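Local coordinates for periplasmic binding protein/LacI transcriptional regulator (Burkholderia graminis C4D1M, PDB 5HQJ) that binds D-arabinose between its two lobes and probably serves as the sugar-binding component of an ABC transporter, at residues A140-K145 / E242-D247; V153-G158 / E167-I172; V184-G189 / R206-L211; E202-L205 / N210-G213. One frame throughout, in Å; residues are numbered along the deposited sequence.

In the fold
All four contacts lie in one lobe, on or around the mixed sheet whose strands include 181-188, 150-156, 211-216 and 242-246 in that order. Contact 1 lays helix 132-146 on strand 242-246 and is partly buried, M143 and L244 inside, T142 and E242 partly exposed. Contact 2 lays helix 163-176 on strand 150-156, buried and mainly aliphatic, with no hydrogen bond across its segments. Both carry residues that touch the arabinose, and they meet where F246 packs on R168. Contacts 3 and 4 lie farther from the chain's centre and share L211 and helix 194-207. Contact 4 is buried and aliphatic, whereas contact 3 is partly exposed and adds a histidine ring and a carboxylate.

Contact 1: residues A140-K145 / E242-D247; sequences AETMGK and EVLAFD. With 64K (alpha-D-arabinopyranose), chain B.
Helix 140-145 and strand 242-246 run nearly antiparallel, their axes 168° apart and 9.6 Å at closest approach, with M143 opposite E242. M143, a selenomethionine, and L244 carry most of the contact. The CG of M143 lies anti to the backbone N (chi1 -176°), and bends at chi2 and chi3 then fold the chain so that CE sits 3.4 Å from E242 O. On the way SE passes E242 CB at 3.8 Å, the two chains lying alongside and running opposite ways. CE also meets L244 CG at 3.9 Å. L244 CD1 fills in beside the helix, near M143 N, and touches T142 CG2 at 3.7 Å. T142 turns its hydroxyl back to T138 O within the helix, and its methyl is what faces the strand. This is helix-on-sheet packing in a lobe of a periplasmic binding protein, and the far end of the same strand leads into the sugar pocket. There D247 OD2 accepts a very short hydrogen bond, 2.5 Å, from O3 of the arabinose, while D247 OD1 is held by Q267. F246 lies obliquely to the same O3, its CD1 3.9 Å away, and makes a cation-pi contact with R168.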
loop_
_atom_site.group_PDB
_atom_site.type_symbol
_atom_site.label_atom_id
_atom_site.label_comp_id
_atom_site.label_asym_id
_atom_site.label_seq_id
_atom_site.Cartn_x
_atom_site.Cartn_y
_atom_site.Cartn_z
ATOM N N ALA A 140 8.145 13.928 1.727
ATOM C CA ALA A 140 8.851 15.049 1.142
ATOM C C ALA A 140 9.399 16.009 2.204
ATOM O O ALA A 140 10.525 16.510 2.069
ATOM C CB ALA A 140 7.948 15.796 0.155
ATOM N N GLU A 141 8.596 16.292 3.235
ATOM C CA GLU A 141 9.070 17.163 4.313
ATOM C C GLU A 141 10.221 16.502 5.051
ATOM O O GLU A 141 11.227 17.148 5.373
ATOM C CB GLU A 141 7.943 17.480 5.285
ATOM C CG GLU A 141 6.781 18.167 4.640
ATOM C CD GLU A 141 5.477 18.043 5.420
ATOM O OE1 GLU A 141 4.463 18.606 4.959
ATOM O OE2 GLU A 141 5.455 17.377 6.476
ATOM N N THR A 142 10.072 15.215 5.343
ATOM C CA THR A 142 11.113 14.483 6.019
ATOM C C THR A 142 12.422 14.558 5.213
ATOM O O THR A 142 13.522 14.845 5.729
ATOM C CB THR A 142 10.708 13.025 6.237
ATOM O OG1 THR A 142 9.528 12.921 7.079
ATOM C CG2 THR A 142 11.870 12.269 6.869
HETATM N N MSE A 143 12.330 14.274 3.911
HETATM C CA MSE A 143 13.492 14.345 3.069
HETATM C C MSE A 143 14.107 15.746 2.983
HETATM O O MSE A 143 15.316 15.904 3.049
HETATM C CB MSE A 143 13.126 13.847 1.658
HETATM C CG MSE A 143 14.329 13.787 0.717
HETATM SE SE MSE A 143 15.498 12.276 1.153
HETATM C CE MSE A 143 14.467 10.760 0.470
ATOM N N GLY A 144 13.263 16.762 2.819
ATOM C CA GLY A 144 13.721 18.121 2.652
ATOM C C GLY A 144 14.489 18.588 3.868
ATOM O O GLY A 144 15.538 19.212 3.736
ATOM N N LYS A 145 13.992 18.230 5.039
ATOM C CA LYS A 145 14.669 18.553 6.295
ATOM C C LYS A 145 15.992 17.784 6.371
ATOM O O LYS A 145 17.071 18.361 6.604
ATOM C CB LYS A 145 13.745 18.238 7.464
ATOM C CG LYS A 145 14.247 18.645 8.830
ATOM C CD LYS A 145 13.167 18.316 9.866
ATOM C CE LYS A 145 13.453 18.900 11.240
ATOM N NZ LYS A 145 14.745 18.438 11.811
ATOM N N GLU A 242 20.101 9.487 1.893
ATOM C CA GLU A 242 18.955 9.433 2.737
ATOM C C GLU A 242 17.853 8.623 2.060
ATOM O O GLU A 242 17.329 9.034 1.004
ATOM C CB GLU A 242 18.490 10.858 3.025
ATOM C CG GLU A 242 17.596 11.018 4.202
ATOM C CD GLU A 242 18.327 10.887 5.542
ATOM O OE1 GLU A 242 19.549 11.144 5.630
ATOM O OE2 GLU A 242 17.646 10.537 6.515
ATOM N N VAL A 243 17.489 7.508 2.682
ATOM C CA VAL A 243 16.540 6.572 2.119
ATOM C C VAL A 243 15.286 6.494 2.982
ATOM O O VAL A 243 15.325 6.172 4.162
ATOM C CB VAL A 243 17.153 5.153 1.976
ATOM C CG1 VAL A 243 16.110 4.153 1.416
ATOM C CG2 VAL A 243 18.428 5.202 1.120
ATOM N N LEU A 244 14.159 6.795 2.375
ATOM C CA LEU A 244 12.850 6.702 3.015
ATOM C C LEU A 244 12.024 5.660 2.277
ATOM O O LEU A 244 11.957 5.670 1.044
ATOM C CB LEU A 244 12.134 8.057 3.003
ATOM C CG LEU A 244 12.862 9.225 3.657
ATOM C CD1 LEU A 244 12.030 10.540 3.594
ATOM C CD2 LEU A 244 13.149 8.906 5.138
ATOM N N ALA A 245 11.414 4.746 3.013
ATOM C CA ALA A 245 10.762 3.622 2.394
ATOM C C ALA A 245 9.377 3.464 2.987
ATOM O O ALA A 245 9.068 4.101 3.960
ATOM C CB ALA A 245 11.580 2.342 2.591
ATOM N N PHE A 246 8.584 2.615 2.358
ATOM C CA PHE A 246 7.220 2.309 2.773
ATOM C C PHE A 246 7.104 0.894 3.329
ATOM O O PHE A 246 7.759 -0.053 2.860
ATOM C CB PHE A 246 6.259 2.490 1.585
ATOM C CG PHE A 246 5.173 3.497 1.820
ATOM C CD1 PHE A 246 3.930 3.096 2.254
ATOM C CD2 PHE A 246 5.381 4.853 1.617
ATOM C CE1 PHE A 246 2.939 4.028 2.482
ATOM C CE2 PHE A 246 4.375 5.780 1.831
ATOM C CZ PHE A 246 3.167 5.364 2.268
ATOM N N ASP A 247 6.274 0.789 4.368
ATOM C CA ASP A 247 5.835 -0.467 4.993
ATOM C C ASP A 247 6.932 -1.032 5.883
ATOM O O ASP A 247 8.011 -0.443 6.010
ATOM C CB ASP A 247 5.373 -1.451 3.934
ATOM C CG ASP A 247 4.241 -0.889 3.069
ATOM O OD1 ASP A 247 3.347 -0.158 3.598
ATOM O OD2 ASP A 247 4.228 -1.136 1.843
HETATM O O2 64K B . -0.234 0.165 0.243
HETATM C C2 64K B . 0.607 -0.587 -0.696
HETATM C C3 64K B . 1.801 -1.070 0.063
HETATM O O3 64K B . 2.675 0.016 0.273
HETATM C C4 64K B . 2.597 -2.109 -0.720
HETATM O O4 64K B . 3.244 -1.536 -1.871
HETATM C C5 64K B . 1.703 -3.163 -1.195
HETATM O O5 64K B . 0.732 -2.581 -2.099
HETATM C C1 64K B . -0.167 -1.749 -1.252
HETATM O O1 64K B . -1.180 -1.262 -2.044
#

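Contact 2: residues V153-G158 / E167-I172; sequences VAIITG and ERIAGI. With 64K (alpha-D-arabinopyranose), chain B.
I155 and T157 meet I169 and I172 inside a beta-alpha-beta unit, in which strand 150-156 is followed by helix 163-176 and then by strand 181-188. Along the helix, R168 comes first and turns to the sugar instead of the strand. An extended chain from CG to NE carries the guanidinium to the arabinose, where it grips two neighbouring hydroxyls: NH2 donates to O2 at 2.7 Å with a nearly straight angle of 168°, and NH1 donates to O3 at 2.8 Å with a more bent one of 151°. O2 lies at the guanidinium edge, in its plane. NE is bonded to N132 and NH1 also to V217 O, second-shell contacts that help fix the rotation of the group. One residue on, I169 faces the strand. Its CD1 comes up to T157 CB at 3.7 Å, the two side chains crossing at about a right angle, and its CG1 rests 4.0 Å from I155 CG2. No hydrogen bond joins the two segments, and the fit across them is made by aliphatic branches. A turn further along, I172 packs beside F215 of strand 211-216 as well. It meets I155 tip to tip, the CG1 arm of I155 carrying CD1 to within 3.8 Å of I172 CG2.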
loop_
_atom_site.group_PDB
_atom_site.type_symbol
_atom_site.label_atom_id
_atom_site.label_comp_id
_atom_site.label_asym_id
_atom_site.label_seq_id
_atom_site.Cartn_x
_atom_site.Cartn_y
_atom_site.Cartn_z
ATOM N N VAL A 153 17.301 13.591 -5.976
ATOM C CA VAL A 153 16.586 12.455 -5.417
ATOM C C VAL A 153 15.906 11.617 -6.478
ATOM O O VAL A 153 15.595 12.093 -7.579
ATOM C CB VAL A 153 15.521 12.901 -4.393
ATOM C CG1 VAL A 153 16.175 13.621 -3.229
ATOM C CG2 VAL A 153 14.444 13.742 -5.034
ATOM N N ALA A 154 15.673 10.356 -6.148
ATOM C CA ALA A 154 14.971 9.393 -7.007
ATOM C C ALA A 154 13.778 8.789 -6.279
ATOM O O ALA A 154 13.773 8.680 -5.057
ATOM C CB ALA A 154 15.904 8.281 -7.495
ATOM N N ILE A 155 12.751 8.440 -7.048
ATOM C CA ILE A 155 11.534 7.836 -6.554
ATOM C C ILE A 155 11.334 6.497 -7.228
ATOM O O ILE A 155 11.325 6.404 -8.471
ATOM C CB ILE A 155 10.285 8.743 -6.820
ATOM C CG1 ILE A 155 10.479 10.138 -6.258
ATOM C CG2 ILE A 155 8.981 8.016 -6.291
ATOM C CD1 ILE A 155 9.323 11.088 -6.601
ATOM N N ILE A 156 11.209 5.454 -6.409
ATOM C CA ILE A 156 11.031 4.062 -6.874
ATOM C C ILE A 156 9.627 3.648 -6.516
ATOM O O ILE A 156 9.250 3.701 -5.325
ATOM C CB ILE A 156 12.067 3.103 -6.240
ATOM C CG1 ILE A 156 13.496 3.647 -6.400
ATOM C CG2 ILE A 156 11.933 1.727 -6.814
ATOM C CD1 ILE A 156 13.933 3.900 -7.816
ATOM N N THR A 157 8.836 3.239 -7.510
ATOM C CA THR A 157 7.468 2.845 -7.240
ATOM C C THR A 157 7.247 1.398 -7.611
ATOM O O THR A 157 8.194 0.707 -7.991
ATOM C CB THR A 157 6.474 3.807 -7.952
ATOM O OG1 THR A 157 5.152 3.471 -7.504
ATOM C CG2 THR A 157 6.587 3.789 -9.504
ATOM N N GLY A 158 5.995 0.946 -7.514
ATOM C CA GLY A 158 5.660 -0.434 -7.823
ATOM C C GLY A 158 5.046 -0.511 -9.194
ATOM O O GLY A 158 5.675 -0.159 -10.192
ATOM N N GLU A 167 -0.645 8.487 -6.036
ATOM C CA GLU A 167 -0.899 9.550 -5.105
ATOM C C GLU A 167 0.298 9.836 -4.208
ATOM O O GLU A 167 0.585 10.981 -3.926
ATOM C CB GLU A 167 -2.128 9.200 -4.275
ATOM C CG GLU A 167 -3.385 9.306 -5.137
ATOM C CD GLU A 167 -4.633 8.768 -4.463
ATOM O OE1 GLU A 167 -4.495 7.959 -3.534
ATOM O OE2 GLU A 167 -5.752 9.146 -4.865
ATOM N N ARG A 168 0.969 8.792 -3.749
ATOM C CA ARG A 168 2.155 8.952 -2.936
ATOM C C ARG A 168 3.186 9.751 -3.719
ATOM O O ARG A 168 3.829 10.669 -3.212
ATOM C CB ARG A 168 2.762 7.590 -2.544
ATOM C CG ARG A 168 1.860 6.837 -1.581
ATOM C CD ARG A 168 2.344 5.400 -1.325
ATOM N NE ARG A 168 1.256 4.682 -0.686
ATOM C CZ ARG A 168 1.203 3.379 -0.489
ATOM N NH1 ARG A 168 2.227 2.587 -0.820
ATOM N NH2 ARG A 168 0.130 2.842 0.106
ATOM N N ILE A 169 3.390 9.359 -4.962
ATOM C CA ILE A 169 4.330 10.108 -5.805
ATOM C C ILE A 169 3.934 11.589 -5.994
ATOM O O ILE A 169 4.762 12.541 -5.915
ATOM C CB ILE A 169 4.473 9.439 -7.202
ATOM C CG1 ILE A 169 5.033 8.020 -7.071
ATOM C CG2 ILE A 169 5.374 10.262 -8.160
ATOM C CD1 ILE A 169 4.917 7.194 -8.359
ATOM N N ALA A 170 2.660 11.824 -6.260
ATOM C CA ALA A 170 2.170 13.200 -6.392
ATOM C C ALA A 170 2.376 14.013 -5.115
ATOM O O ALA A 170 2.773 15.174 -5.190
ATOM C CB ALA A 170 0.737 13.172 -6.812
ATOM N N GLY A 171 2.149 13.400 -3.959
ATOM C CA GLY A 171 2.445 14.055 -2.697
ATOM C C GLY A 171 3.907 14.420 -2.509
ATOM O O GLY A 171 4.240 15.523 -2.069
ATOM N N ILE A 172 4.807 13.515 -2.860
ATOM C CA ILE A 172 6.228 13.804 -2.806
ATOM C C ILE A 172 6.564 14.957 -3.728
ATOM O O ILE A 172 7.258 15.866 -3.288
ATOM C CB ILE A 172 7.090 12.557 -3.188
ATOM C CG1 ILE A 172 6.904 11.389 -2.180
ATOM C CG2 ILE A 172 8.536 12.953 -3.347
ATOM C CD1 ILE A 172 7.440 10.053 -2.656
HETATM O O2 64K B . -0.234 0.165 0.243
HETATM C C2 64K B . 0.607 -0.587 -0.696
HETATM C C3 64K B . 1.801 -1.070 0.063
HETATM O O3 64K B . 2.675 0.016 0.273
HETATM C C4 64K B . 2.597 -2.109 -0.720
HETATM O O4 64K B . 3.244 -1.536 -1.871
HETATM C C5 64K B . 1.703 -3.163 -1.195
HETATM O O5 64K B . 0.732 -2.581 -2.099
HETATM C C1 64K B . -0.167 -1.749 -1.252
HETATM O O1 64K B . -1.180 -1.262 -2.044
#

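Contact 3: residues V184-G189 / R206-L211; sequences VVETQG and RAHPNL
V185 lies against the imidazole of H208, and this is the tight part of the contact. Its CG2 methyl stands over the centre of the ring, 3.6 Å from the centroid and only 8° off the ring normal, a CH-pi contact made squarely on the face. The methyl is placed there by a first torsion that sets CG2 between the backbone N and the carbonyl carbon (chi1 -63° for CG1). The nearest ring atom is H208 CE1, 3.6 Å from CG2. On the opposite face the ring is covered by A207 CB, offset toward the rim, so the imidazole is sandwiched between two aliphatic groups. V185 CG2 also touches L211 CD1 at 3.9 Å, which extends the apolar patch toward the buried side. The pieces belong to the edge of the lobe's sheet: strand 181-188 is its outermost strand on this side, and helix 194-207 gives out at H208. H208 to L211 forms a type I beta turn, closed by L211 N to H208 O at 3.0 Å, that swings the chain from the helix into strand 211-216. The looser side is polar. E186 OE1 lies at the ring edge, in plane, but 4.0 Å from H208 NE2, and the carboxylate is turned 61° from the imidazole. E186 OE2 is instead hydrogen-bonded to T204 OG1 of helix 194-207. P209 and N210 of the turn are exposed, and N210 is poorly ordered.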
loop_
_atom_site.group_PDB
_atom_site.type_symbol
_atom_site.label_atom_id
_atom_site.label_comp_id
_atom_site.label_asym_id
_atom_site.label_seq_id
_atom_site.Cartn_x
_atom_site.Cartn_y
_atom_site.Cartn_z
ATOM N N VAL A 184 14.121 16.079 -8.487
ATOM C CA VAL A 184 13.787 14.697 -8.764
ATOM C C VAL A 184 14.376 14.330 -10.118
ATOM O O VAL A 184 13.952 14.840 -11.191
ATOM C CB VAL A 184 12.277 14.432 -8.765
ATOM C CG1 VAL A 184 12.012 12.974 -9.079
ATOM C CG2 VAL A 184 11.650 14.808 -7.405
ATOM N N VAL A 185 15.400 13.493 -10.076
ATOM C CA VAL A 185 16.105 13.098 -11.307
ATOM C C VAL A 185 15.589 11.790 -11.904
ATOM O O VAL A 185 15.856 11.491 -13.075
ATOM C CB VAL A 185 17.646 13.035 -11.088
ATOM C CG1 VAL A 185 18.195 14.452 -10.721
ATOM C CG2 VAL A 185 18.051 11.959 -10.107
ATOM N N GLU A 186 14.789 11.048 -11.163
ATOM C CA GLU A 186 14.283 9.757 -11.628
ATOM C C GLU A 186 13.045 9.350 -10.898
ATOM O O GLU A 186 12.970 9.471 -9.664
ATOM C CB GLU A 186 15.315 8.658 -11.421
ATOM C CG GLU A 186 14.830 7.276 -11.858
ATOM C CD GLU A 186 15.962 6.270 -11.930
ATOM O OE1 GLU A 186 17.074 6.668 -12.323
ATOM O OE2 GLU A 186 15.731 5.100 -11.567
ATOM N N THR A 187 12.064 8.880 -11.657
ATOM C CA THR A 187 10.892 8.195 -11.095
ATOM C C THR A 187 10.675 6.943 -11.927
ATOM O O THR A 187 10.447 7.043 -13.134
ATOM C CB THR A 187 9.614 9.064 -11.107
ATOM O OG1 THR A 187 9.840 10.270 -10.363
ATOM C CG2 THR A 187 8.424 8.265 -10.536
ATOM N N GLN A 188 10.804 5.761 -11.314
ATOM C CA GLN A 188 10.736 4.504 -12.070
ATOM C C GLN A 188 9.955 3.424 -11.336
ATOM O O GLN A 188 9.993 3.325 -10.104
ATOM C CB GLN A 188 12.152 3.969 -12.386
ATOM C CG GLN A 188 12.944 4.803 -13.341
ATOM C CD GLN A 188 12.448 4.651 -14.760
ATOM O OE1 GLN A 188 12.352 3.537 -15.278
ATOM N NE2 GLN A 188 12.049 5.752 -15.367
ATOM N N GLY A 189 9.228 2.613 -12.076
ATOM C CA GLY A 189 8.465 1.521 -11.511
ATOM C C GLY A 189 9.195 0.171 -11.503
ATOM O O GLY A 189 10.223 0.014 -12.143
ATOM N N ARG A 206 24.239 4.183 -10.486
ATOM C CA ARG A 206 25.299 4.336 -11.468
ATOM C C ARG A 206 25.163 5.632 -12.247
ATOM O O ARG A 206 26.150 6.321 -12.512
ATOM C CB ARG A 206 25.311 3.150 -12.433
ATOM C CG ARG A 206 25.737 1.844 -11.789
ATOM C CD ARG A 206 25.755 0.690 -12.781
ATOM N NE ARG A 206 26.037 -0.586 -12.112
ATOM C CZ ARG A 206 25.264 -1.669 -12.158
ATOM N NH1 ARG A 206 24.142 -1.695 -12.868
ATOM N NH2 ARG A 206 25.638 -2.752 -11.499
ATOM N N ALA A 207 23.922 5.975 -12.604
ATOM C CA ALA A 207 23.671 7.198 -13.371
ATOM C C ALA A 207 23.862 8.481 -12.555
ATOM O O ALA A 207 24.237 9.515 -13.097
ATOM C CB ALA A 207 22.300 7.158 -13.935
ATOM N N HIS A 208 23.602 8.409 -11.253
ATOM C CA HIS A 208 23.700 9.580 -10.382
ATOM C C HIS A 208 24.638 9.435 -9.214
ATOM O O HIS A 208 24.185 9.224 -8.105
ATOM C CB HIS A 208 22.288 9.916 -9.865
ATOM C CG HIS A 208 21.277 9.970 -10.959
ATOM N ND1 HIS A 208 21.196 11.036 -11.824
ATOM C CD2 HIS A 208 20.351 9.069 -11.374
ATOM C CE1 HIS A 208 20.252 10.794 -12.719
ATOM N NE2 HIS A 208 19.715 9.622 -12.456
ATOM N N PRO A 209 25.965 9.597 -9.433
ATOM C CA PRO A 209 26.882 9.413 -8.295
ATOM C C PRO A 209 26.728 10.466 -7.194
ATOM O O PRO A 209 27.160 10.206 -6.059
ATOM C CB PRO A 209 28.266 9.502 -8.948
ATOM C CG PRO A 209 28.050 10.324 -10.168
ATOM C CD PRO A 209 26.682 9.944 -10.670
ATOM N N ASN A 210 26.107 11.592 -7.498
ATOM C CA ASN A 210 25.819 12.612 -6.487
ATOM C C ASN A 210 24.355 12.596 -6.007
ATOM O O ASN A 210 23.872 13.554 -5.411
ATOM C CB ASN A 210 26.169 13.990 -7.045
ATOM C CG ASN A 210 26.712 14.934 -5.988
ATOM O OD1 ASN A 210 27.214 14.511 -4.946
ATOM N ND2 ASN A 210 26.615 16.224 -6.257
ATOM N N LEU A 211 23.651 11.505 -6.275
ATOM C CA LEU A 211 22.324 11.274 -5.675
ATOM C C LEU A 211 22.419 11.463 -4.158
ATOM O O LEU A 211 23.389 11.049 -3.536
ATOM C CB LEU A 211 21.840 9.857 -6.024
ATOM C CG LEU A 211 20.340 9.613 -5.830
ATOM C CD1 LEU A 211 19.505 10.358 -6.814
ATOM C CD2 LEU A 211 20.074 8.094 -5.961
#

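Contact 4: residues E202-L205 / N210-G213; sequences ETTL and NLKG
A buried, aliphatic helix-to-strand contact joins the last turn of helix 194-207 to L211 of segment 210-213, which drops its side chain against T204 and L205. One methyl of the leucine serves both partners: L211 CD2 touches T204 CG2 at 3.8 Å and L205 CD2 at 3.9 Å. The approaches differ, since the threonine crosses the leucine obliquely while the two leucines cross at about a right angle. L211 has CG anti to its own backbone N (chi1 -163°), which carries the branch toward the helix. T204 offers its methyl here, and its hydroxyl serves E186, and V200 O within the helix. L205 continues the apolar patch onto F234, L241 and helix 221-229. The residues flanking L211 pair with each other: K212 NZ lies 2.5 Å from N210 OD1, a hydrogen bond too short to trust in detail because N210 is poorly ordered, and makes a weak bond to N210 O at 3.3 Å. Helix 194-207 leading through a short turn into strand 211-216 of a mainly parallel sheet is the helix-to-strand step of the alternating alpha/beta lobe of periplasmic binding proteins.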
loop_
_atom_site.group_PDB
_atom_site.type_symbol
_atom_site.label_atom_id
_atom_site.label_comp_id
_atom_site.label_asym_id
_atom_site.label_seq_id
_atom_site.Cartn_x
_atom_site.Cartn_y
_atom_site.Cartn_z
ATOM N N GLU A 202 20.166 -0.367 -8.884
ATOM C CA GLU A 202 21.526 -0.403 -9.427
ATOM C C GLU A 202 21.763 0.642 -10.529
ATOM O O GLU A 202 22.761 1.310 -10.531
ATOM C CB GLU A 202 21.857 -1.788 -9.995
ATOM C CG GLU A 202 22.010 -2.855 -8.958
ATOM C CD GLU A 202 22.145 -4.227 -9.575
ATOM O OE1 GLU A 202 21.800 -4.377 -10.770
ATOM O OE2 GLU A 202 22.585 -5.148 -8.858
ATOM N N THR A 203 20.826 0.728 -11.487
ATOM C CA THR A 203 20.931 1.682 -12.581
ATOM C C THR A 203 20.879 3.138 -12.101
ATOM O O THR A 203 21.651 3.993 -12.542
ATOM C CB THR A 203 19.820 1.396 -13.602
ATOM O OG1 THR A 203 20.041 0.097 -14.171
ATOM C CG2 THR A 203 19.823 2.416 -14.706
ATOM N N THR A 204 20.000 3.408 -11.145
ATOM C CA THR A 204 19.921 4.743 -10.578
ATOM C C THR A 204 21.217 5.238 -9.962
ATOM O O THR A 204 21.643 6.386 -10.181
ATOM C CB THR A 204 18.833 4.808 -9.474
ATOM O OG1 THR A 204 17.605 4.282 -9.975
ATOM C CG2 THR A 204 18.644 6.250 -8.975
ATOM N N LEU A 205 21.857 4.375 -9.161
ATOM C CA LEU A 205 23.042 4.772 -8.445
ATOM C C LEU A 205 24.209 4.967 -9.409
ATOM O O LEU A 205 25.047 5.822 -9.177
ATOM C CB LEU A 205 23.398 3.732 -7.374
ATOM C CG LEU A 205 22.334 3.484 -6.293
ATOM C CD1 LEU A 205 22.858 2.432 -5.302
ATOM C CD2 LEU A 205 21.938 4.731 -5.606
ATOM N N ASN A 210 26.107 11.592 -7.498
ATOM C CA ASN A 210 25.819 12.612 -6.487
ATOM C C ASN A 210 24.355 12.596 -6.007
ATOM O O ASN A 210 23.872 13.554 -5.411
ATOM C CB ASN A 210 26.169 13.990 -7.045
ATOM C CG ASN A 210 26.712 14.934 -5.988
ATOM O OD1 ASN A 210 27.214 14.511 -4.946
ATOM N ND2 ASN A 210 26.615 16.224 -6.257
ATOM N N LEU A 211 23.651 11.505 -6.275
ATOM C CA LEU A 211 22.324 11.274 -5.675
ATOM C C LEU A 211 22.419 11.463 -4.158
ATOM O O LEU A 211 23.389 11.049 -3.536
ATOM C CB LEU A 211 21.840 9.857 -6.024
ATOM C CG LEU A 211 20.340 9.613 -5.830
ATOM C CD1 LEU A 211 19.505 10.358 -6.814
ATOM C CD2 LEU A 211 20.074 8.094 -5.961
ATOM N N LYS A 212 21.435 12.099 -3.562
ATOM C CA LYS A 212 21.427 12.385 -2.137
ATOM C C LYS A 212 20.311 11.690 -1.424
ATOM O O LYS A 212 20.369 11.505 -0.220
ATOM C CB LYS A 212 21.323 13.884 -1.872
ATOM C CG LYS A 212 22.544 14.657 -2.386
ATOM C CD LYS A 212 23.833 14.277 -1.669
ATOM C CE LYS A 212 25.042 14.876 -2.360
ATOM N NZ LYS A 212 25.965 13.816 -2.847
ATOM N N GLY A 213 19.233 11.358 -2.144
ATOM C CA GLY A 213 18.130 10.664 -1.522
ATOM C C GLY A 213 17.343 9.729 -2.432
ATOM O O GLY A 213 17.260 9.935 -3.636
#